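Long-range contacts in dephospho-CoA kinase (PDB 6N39), which probably phosphorylates the 3'-hydroxyl group of dephospho-coenzyme A with ATP, the last step of coenzyme A biosynthesis: residues A24-A34 against L190-W198; P204-A215 against A331-T339. All blocks are in the same frame, centred on the assembly; numbering follows the deposited sequence.

Contact 1 (A24-A34 against L190-W198); sequences ALSSAFAQCGA and LVQRAQQVW
A water molecule joins the backbones of A28 and V191, donating to A28 O and to V191 O, each at 3.1 Å. It is a water-mediated polar link within an interface that is mostly apolar. The axes of segments 24-31 and 190-198 approach to 8.9 Å, at a crossing angle of -54°. Where the two segments come together, small residues meet: A28 CB lies 3.6 Å from A194 CB, and L25 CD1 touches the same methyl group. L190 crosses L25 at about a right angle, and its CD2 reaches A24 CB. F29 enters from the flank, its CE1 3.5 Å from A194 O, while CD1 of the same ring nears W198 CE3.

At the C-terminal end of the helix, C32 lies over one face of the W198 indole. Its CB is 3.4 Å from the centroid of the five-membered ring and only 7° off the ring normal, a CH-pi contact. SG, 4.2 Å from that centroid, adds a sulfur-aromatic contact. With CG anti to the backbone N (chi1 -173°), W198 extends its indole across the gap to C32, and its six-membered ring reaches A34 CB. The chain turns here through a Schellman motif at G33, whose positive phi suits glycine.

A24 is one of the predicted ATP-binding residues, at the start of the helix that follows the P-loop, so the contact packs that helix against helix 187-210. Beneath both, L25 and L190 share L181 of strand 179-182, L25 also meets L14 of the central strand 10-16, and V197 rests on I179.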
# COMPACT_ATOMS: atom_id res chain seq x y z
N ALA A 24 -2.21 -18.67 -13.25
CA ALA A 24 -2.21 -19.78 -12.30
C ALA A 24 -2.43 -19.29 -10.87
O ALA A 24 -3.18 -19.90 -10.10
CB ALA A 24 -0.91 -20.57 -12.42
N LEU A 25 -1.80 -18.18 -10.50
CA LEU A 25 -1.94 -17.69 -9.13
C LEU A 25 -3.34 -17.14 -8.91
O LEU A 25 -3.94 -17.33 -7.85
CB LEU A 25 -0.88 -16.63 -8.83
CG LEU A 25 -0.99 -15.90 -7.48
CD1 LEU A 25 -1.08 -16.89 -6.30
CD2 LEU A 25 0.19 -14.98 -7.29
N SER A 26 -3.86 -16.44 -9.92
CA SER A 26 -5.25 -15.99 -9.89
C SER A 26 -6.20 -17.17 -9.65
O SER A 26 -7.10 -17.09 -8.81
CB SER A 26 -5.55 -15.29 -11.22
OG SER A 26 -6.89 -14.90 -11.31
N SER A 27 -6.01 -18.27 -10.38
CA SER A 27 -6.86 -19.43 -10.17
C SER A 27 -6.70 -20.00 -8.77
O SER A 27 -7.68 -20.43 -8.15
CB SER A 27 -6.55 -20.49 -11.23
OG SER A 27 -7.24 -21.70 -10.96
N ALA A 28 -5.47 -20.02 -8.24
CA ALA A 28 -5.24 -20.51 -6.88
C ALA A 28 -6.01 -19.68 -5.85
O ALA A 28 -6.66 -20.22 -4.93
CB ALA A 28 -3.74 -20.49 -6.58
N PHE A 29 -5.98 -18.35 -6.00
CA PHE A 29 -6.77 -17.51 -5.09
C PHE A 29 -8.27 -17.76 -5.29
O PHE A 29 -9.03 -17.80 -4.32
CB PHE A 29 -6.43 -16.03 -5.28
CG PHE A 29 -5.13 -15.63 -4.65
CD1 PHE A 29 -4.79 -16.06 -3.37
CD2 PHE A 29 -4.23 -14.81 -5.34
CE1 PHE A 29 -3.58 -15.69 -2.79
CE2 PHE A 29 -3.03 -14.43 -4.76
CZ PHE A 29 -2.70 -14.88 -3.49
N ALA A 30 -8.71 -17.96 -6.54
CA ALA A 30 -10.12 -18.27 -6.77
C ALA A 30 -10.52 -19.57 -6.08
O ALA A 30 -11.66 -19.72 -5.62
CB ALA A 30 -10.41 -18.37 -8.28
N GLN A 31 -9.60 -20.52 -6.02
CA GLN A 31 -9.86 -21.76 -5.30
C GLN A 31 -9.94 -21.52 -3.80
O GLN A 31 -10.47 -22.37 -3.07
CB GLN A 31 -8.77 -22.79 -5.61
CG GLN A 31 -8.83 -23.28 -7.06
CD GLN A 31 -7.62 -24.10 -7.44
OE1 GLN A 31 -6.96 -23.84 -8.45
NE2 GLN A 31 -7.31 -25.10 -6.62
N CYS A 32 -9.41 -20.40 -3.31
CA CYS A 32 -9.69 -20.03 -1.92
C CYS A 32 -11.00 -19.27 -1.72
O CYS A 32 -11.32 -18.93 -0.57
CB CYS A 32 -8.57 -19.17 -1.36
SG CYS A 32 -7.05 -20.06 -1.26
N GLY A 33 -11.74 -18.97 -2.78
CA GLY A 33 -12.97 -18.22 -2.67
C GLY A 33 -12.88 -16.74 -3.03
O GLY A 33 -13.86 -16.02 -2.83
N ALA A 34 -11.74 -16.28 -3.55
CA ALA A 34 -11.64 -14.89 -4.00
C ALA A 34 -12.44 -14.66 -5.28
O ALA A 34 -12.70 -15.58 -6.06
CB ALA A 34 -10.18 -14.52 -4.24
N LEU A 190 2.49 -23.90 -5.85
CA LEU A 190 1.87 -22.59 -5.98
C LEU A 190 0.52 -22.55 -5.27
O LEU A 190 0.21 -21.58 -4.57
CB LEU A 190 1.72 -22.22 -7.46
CG LEU A 190 1.07 -20.87 -7.80
CD1 LEU A 190 1.86 -19.69 -7.24
CD2 LEU A 190 0.88 -20.72 -9.31
N VAL A 191 -0.31 -23.59 -5.47
CA VAL A 191 -1.61 -23.61 -4.79
C VAL A 191 -1.42 -23.54 -3.27
O VAL A 191 -2.13 -22.80 -2.57
CB VAL A 191 -2.41 -24.85 -5.21
CG1 VAL A 191 -3.59 -25.12 -4.25
CG2 VAL A 191 -2.90 -24.73 -6.68
N GLN A 192 -0.46 -24.31 -2.76
CA GLN A 192 -0.18 -24.30 -1.32
C GLN A 192 0.28 -22.93 -0.84
O GLN A 192 -0.17 -22.43 0.19
CB GLN A 192 0.88 -25.36 -1.01
CG GLN A 192 1.21 -25.49 0.48
CD GLN A 192 2.28 -26.53 0.71
OE1 GLN A 192 3.17 -26.71 -0.13
NE2 GLN A 192 2.21 -27.23 1.85
N ARG A 193 1.20 -22.31 -1.59
CA ARG A 193 1.71 -20.99 -1.20
C ARG A 193 0.59 -19.95 -1.21
O ARG A 193 0.49 -19.13 -0.28
CB ARG A 193 2.84 -20.59 -2.15
CG ARG A 193 3.53 -19.29 -1.79
CD ARG A 193 4.41 -19.46 -0.55
NE ARG A 193 4.93 -18.17 -0.10
CZ ARG A 193 4.51 -17.54 0.99
NH1 ARG A 193 3.58 -18.08 1.76
NH2 ARG A 193 5.03 -16.36 1.32
N ALA A 194 -0.25 -19.98 -2.24
CA ALA A 194 -1.37 -19.03 -2.31
C ALA A 194 -2.33 -19.23 -1.14
O ALA A 194 -2.81 -18.25 -0.56
CB ALA A 194 -2.10 -19.18 -3.65
N GLN A 195 -2.61 -20.48 -0.78
CA GLN A 195 -3.51 -20.70 0.35
C GLN A 195 -2.87 -20.27 1.67
O GLN A 195 -3.58 -19.86 2.60
CB GLN A 195 -3.92 -22.17 0.46
CG GLN A 195 -5.06 -22.37 1.44
CD GLN A 195 -5.42 -23.82 1.61
OE1 GLN A 195 -4.63 -24.62 2.12
NE2 GLN A 195 -6.63 -24.18 1.18
N GLN A 196 -1.56 -20.38 1.78
CA GLN A 196 -0.85 -19.89 2.96
C GLN A 196 -1.04 -18.38 3.11
O GLN A 196 -1.32 -17.87 4.20
CB GLN A 196 0.62 -20.25 2.81
CG GLN A 196 1.40 -20.61 4.00
CD GLN A 196 2.69 -21.29 3.56
OE1 GLN A 196 3.71 -20.64 3.36
NE2 GLN A 196 2.62 -22.61 3.36
N VAL A 197 -0.86 -17.65 2.02
CA VAL A 197 -1.06 -16.20 2.04
C VAL A 197 -2.52 -15.87 2.32
O VAL A 197 -2.83 -14.93 3.07
CB VAL A 197 -0.57 -15.59 0.71
CG1 VAL A 197 -1.14 -14.19 0.53
CG2 VAL A 197 0.95 -15.58 0.68
N TRP A 198 -3.44 -16.64 1.73
CA TRP A 198 -4.87 -16.47 2.00
C TRP A 198 -5.18 -16.60 3.48
O TRP A 198 -5.78 -15.71 4.08
CB TRP A 198 -5.66 -17.51 1.20
CG TRP A 198 -7.13 -17.29 1.28
CD1 TRP A 198 -8.02 -17.93 2.09
CD2 TRP A 198 -7.88 -16.33 0.54
NE1 TRP A 198 -9.29 -17.44 1.88
CE2 TRP A 198 -9.22 -16.45 0.95
CE3 TRP A 198 -7.55 -15.37 -0.42
CZ2 TRP A 198 -10.24 -15.66 0.41
CZ3 TRP A 198 -8.55 -14.59 -0.95
CH2 TRP A 198 -9.88 -14.74 -0.54
O HOH W 1 -5.11 -22.16 -3.13

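Contact 2 (P204-A215 against A331-T339); sequences PFAHNLSTRQIA and ASADPGRPT
F205 and D334 form the centre of the contact: D334 CB sits 3.5 Å from the centroid of the F205 ring and 6° off its normal, a CH-pi contact. The carboxylate continues over the same ring, its plane only 15° from that of the phenyl group. F205 CG is anti to the backbone N (chi1 -166°), which lays the ring alongside the 333-334 peptide, with CD1 3.4 Å from A333 C. A333 O is approached from the helix by two groups. N208 ND2 donates to it at 3.1 Å, nearly straight and close to the plane of its own amide, while F205 CA makes a CA-H...O contact. A333 CB in turn packs on N208 CB and L209 CD2.

Past the helix, A215 N donates to S332 O at 2.9 Å, in the carbonyl plane, and A215 CB packs on P335 CA. Beside this bond a water lies within hydrogen-bonding distance of A215 O and S332 O and accepts from T339 N. I214 CG2 adds a contact to A331 CB, and the P204 and P335 rings meet at CG.

The second shell holds both segments in place. A Schellman motif at R212, with Q213 N bonded to N208 O, ends the helix and turns the chain toward I214 and A215. On the other side, S332 OG accepts from D334 N in an ST turn and D334 OD1 from G336 N in an Asx turn. R201, earlier in the long helix, forms a salt bridge with D334 OD2.

The loop between strands 328-331 and 339-345 of the mixed sheet thus meets the end of helix 187-210, whose F205, A206 and L209 also touch L10 of strand 10-16 in the kinase sheet.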
# COMPACT_ATOMS: atom_id res chain seq x y z
N PRO A 204 -7.46 -12.64 7.63
CA PRO A 204 -7.54 -11.70 8.76
C PRO A 204 -7.56 -10.24 8.33
O PRO A 204 -8.22 -9.43 8.98
CB PRO A 204 -6.31 -12.05 9.61
CG PRO A 204 -5.37 -12.74 8.67
CD PRO A 204 -6.23 -13.46 7.68
N PHE A 205 -6.87 -9.86 7.24
CA PHE A 205 -6.95 -8.49 6.73
C PHE A 205 -8.39 -8.11 6.42
O PHE A 205 -8.91 -7.09 6.90
CB PHE A 205 -6.05 -8.36 5.49
CG PHE A 205 -5.76 -6.92 5.05
CD1 PHE A 205 -6.26 -5.82 5.74
CD2 PHE A 205 -4.96 -6.69 3.93
CE1 PHE A 205 -5.98 -4.51 5.32
CE2 PHE A 205 -4.68 -5.39 3.49
CZ PHE A 205 -5.18 -4.29 4.20
N ALA A 206 -9.07 -8.95 5.63
CA ALA A 206 -10.47 -8.68 5.27
C ALA A 206 -11.37 -8.69 6.50
O ALA A 206 -12.27 -7.84 6.63
CB ALA A 206 -10.97 -9.70 4.24
N HIS A 207 -11.18 -9.66 7.40
CA HIS A 207 -12.03 -9.73 8.58
C HIS A 207 -11.83 -8.50 9.46
O HIS A 207 -12.80 -7.94 9.99
CB HIS A 207 -11.74 -11.00 9.38
CG HIS A 207 -12.53 -11.09 10.65
ND1 HIS A 207 -13.90 -11.23 10.66
CD2 HIS A 207 -12.14 -11.09 11.94
CE1 HIS A 207 -14.32 -11.31 11.91
NE2 HIS A 207 -13.28 -11.23 12.71
N ASN A 208 -10.58 -8.07 9.63
CA ASN A 208 -10.28 -6.89 10.42
C ASN A 208 -10.92 -5.65 9.82
O ASN A 208 -11.46 -4.82 10.55
CB ASN A 208 -8.77 -6.69 10.52
CG ASN A 208 -8.12 -7.60 11.55
OD1 ASN A 208 -8.81 -8.23 12.35
ND2 ASN A 208 -6.80 -7.66 11.54
N LEU A 209 -10.84 -5.51 8.49
CA LEU A 209 -11.46 -4.36 7.83
C LEU A 209 -12.96 -4.36 8.06
O LEU A 209 -13.55 -3.33 8.40
CB LEU A 209 -11.16 -4.38 6.33
CG LEU A 209 -9.87 -3.77 5.83
CD1 LEU A 209 -9.89 -3.77 4.30
CD2 LEU A 209 -9.66 -2.33 6.38
N SER A 210 -13.59 -5.52 7.89
CA SER A 210 -15.03 -5.62 8.04
C SER A 210 -15.49 -5.34 9.47
O SER A 210 -16.61 -4.87 9.67
CB SER A 210 -15.49 -7.01 7.62
OG SER A 210 -16.81 -7.22 8.05
N THR A 211 -14.67 -5.64 10.47
CA THR A 211 -15.03 -5.36 11.85
C THR A 211 -14.35 -4.11 12.36
O THR A 211 -14.43 -3.81 13.56
CB THR A 211 -14.70 -6.54 12.77
OG1 THR A 211 -13.36 -6.98 12.54
CG2 THR A 211 -15.68 -7.72 12.56
N ARG A 212 -13.67 -3.37 11.48
CA ARG A 212 -12.93 -2.15 11.83
C ARG A 212 -11.97 -2.39 13.00
O ARG A 212 -11.87 -1.60 13.93
CB ARG A 212 -13.90 -1.00 12.13
CG ARG A 212 -15.12 -0.97 11.21
CD ARG A 212 -15.14 0.23 10.27
NE ARG A 212 -16.38 0.30 9.49
CZ ARG A 212 -16.71 -0.54 8.51
NH1 ARG A 212 -15.90 -1.54 8.17
NH2 ARG A 212 -17.86 -0.39 7.85
N GLN A 213 -11.27 -3.52 12.95
CA GLN A 213 -10.20 -3.85 13.88
C GLN A 213 -8.85 -3.62 13.22
O GLN A 213 -8.73 -3.65 12.00
CB GLN A 213 -10.31 -5.31 14.33
CG GLN A 213 -11.45 -5.59 15.31
CD GLN A 213 -11.40 -7.03 15.83
OE1 GLN A 213 -11.83 -7.98 15.16
NE2 GLN A 213 -10.83 -7.20 17.02
N ILE A 214 -7.83 -3.41 14.05
CA ILE A 214 -6.48 -3.17 13.55
C ILE A 214 -5.59 -4.34 13.94
O ILE A 214 -5.91 -5.12 14.84
CB ILE A 214 -5.90 -1.84 14.07
CG1 ILE A 214 -5.72 -1.91 15.59
CG2 ILE A 214 -6.81 -0.67 13.67
CD1 ILE A 214 -4.46 -1.22 16.09
N ALA A 215 -4.46 -4.46 13.25
CA ALA A 215 -3.47 -5.50 13.52
C ALA A 215 -2.31 -4.90 14.32
O ALA A 215 -1.52 -4.11 13.79
CB ALA A 215 -2.95 -6.11 12.22
N ALA A 331 -4.93 2.70 11.97
CA ALA A 331 -3.85 1.73 11.88
C ALA A 331 -4.22 0.68 10.85
O ALA A 331 -5.39 0.50 10.50
CB ALA A 331 -3.53 1.06 13.23
N SER A 332 -3.21 -0.04 10.36
CA SER A 332 -3.47 -1.03 9.32
C SER A 332 -4.22 -2.22 9.89
O SER A 332 -3.97 -2.64 11.01
CB SER A 332 -2.17 -1.50 8.68
OG SER A 332 -2.44 -2.52 7.73
N ALA A 333 -5.14 -2.76 9.10
CA ALA A 333 -5.80 -4.02 9.40
C ALA A 333 -5.02 -5.23 8.89
O ALA A 333 -5.47 -6.36 9.09
CB ALA A 333 -7.22 -4.03 8.79
N ASP A 334 -3.88 -5.02 8.23
CA ASP A 334 -3.12 -6.10 7.60
C ASP A 334 -2.12 -6.65 8.61
O ASP A 334 -1.14 -5.96 8.93
CB ASP A 334 -2.42 -5.57 6.36
CG ASP A 334 -1.63 -6.65 5.59
OD1 ASP A 334 -1.56 -7.81 6.04
OD2 ASP A 334 -1.11 -6.33 4.51
N PRO A 335 -2.29 -7.88 9.12
CA PRO A 335 -1.32 -8.39 10.10
C PRO A 335 0.08 -8.59 9.53
O PRO A 335 1.02 -8.73 10.31
CB PRO A 335 -1.93 -9.73 10.56
CG PRO A 335 -2.80 -10.16 9.41
CD PRO A 335 -3.35 -8.87 8.82
N GLY A 336 0.24 -8.60 8.21
CA GLY A 336 1.57 -8.67 7.64
C GLY A 336 2.35 -7.36 7.66
O GLY A 336 3.54 -7.38 7.34
N ARG A 337 1.74 -6.23 8.00
CA ARG A 337 2.44 -4.94 8.00
C ARG A 337 1.77 -3.98 8.98
O ARG A 337 1.14 -2.99 8.58
CB ARG A 337 2.49 -4.36 6.59
CG ARG A 337 3.27 -3.02 6.45
CD ARG A 337 4.70 -3.09 7.01
NE ARG A 337 4.73 -2.92 8.47
CZ ARG A 337 5.72 -3.34 9.24
NH1 ARG A 337 6.78 -3.96 8.70
NH2 ARG A 337 5.66 -3.18 10.55
N PRO A 338 1.91 -4.22 10.28
CA PRO A 338 1.41 -3.25 11.26
C PRO A 338 1.95 -1.85 10.97
O PRO A 338 3.14 -1.66 10.70
CB PRO A 338 1.92 -3.79 12.60
CG PRO A 338 2.05 -5.29 12.36
CD PRO A 338 2.53 -5.39 10.93
N THR A 339 1.04 -0.87 11.03
CA THR A 339 1.27 0.50 10.62
C THR A 339 0.38 1.42 11.45
O THR A 339 -0.82 1.16 11.54
CB THR A 339 0.92 0.71 9.13
OG1 THR A 339 1.50 -0.31 8.31
CG2 THR A 339 1.35 2.08 8.63
O HOH W 2 -1.55 -2.00 12.20

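From the N terminus, contact 1 comes first: it closes a loop of 155 residues, bringing the helix after the P-loop against helix 187-210 and so joining the beginning and end of the kinase part. The same helix then runs on into contact 2, which closes a second loop of 115 residues against 331-339 in the UPF0157 region. The loops follow one another in series, neither nesting nor crossing, with centres 20 Å apart. They touch within the shared helix, where W198 O packs 4.3 Å from P204 CD. Helix 187-210 therefore connects the five-stranded parallel sheet to the mixed sheet, consistent with the role of the C-terminal domain in proper folding of the full-length enzyme.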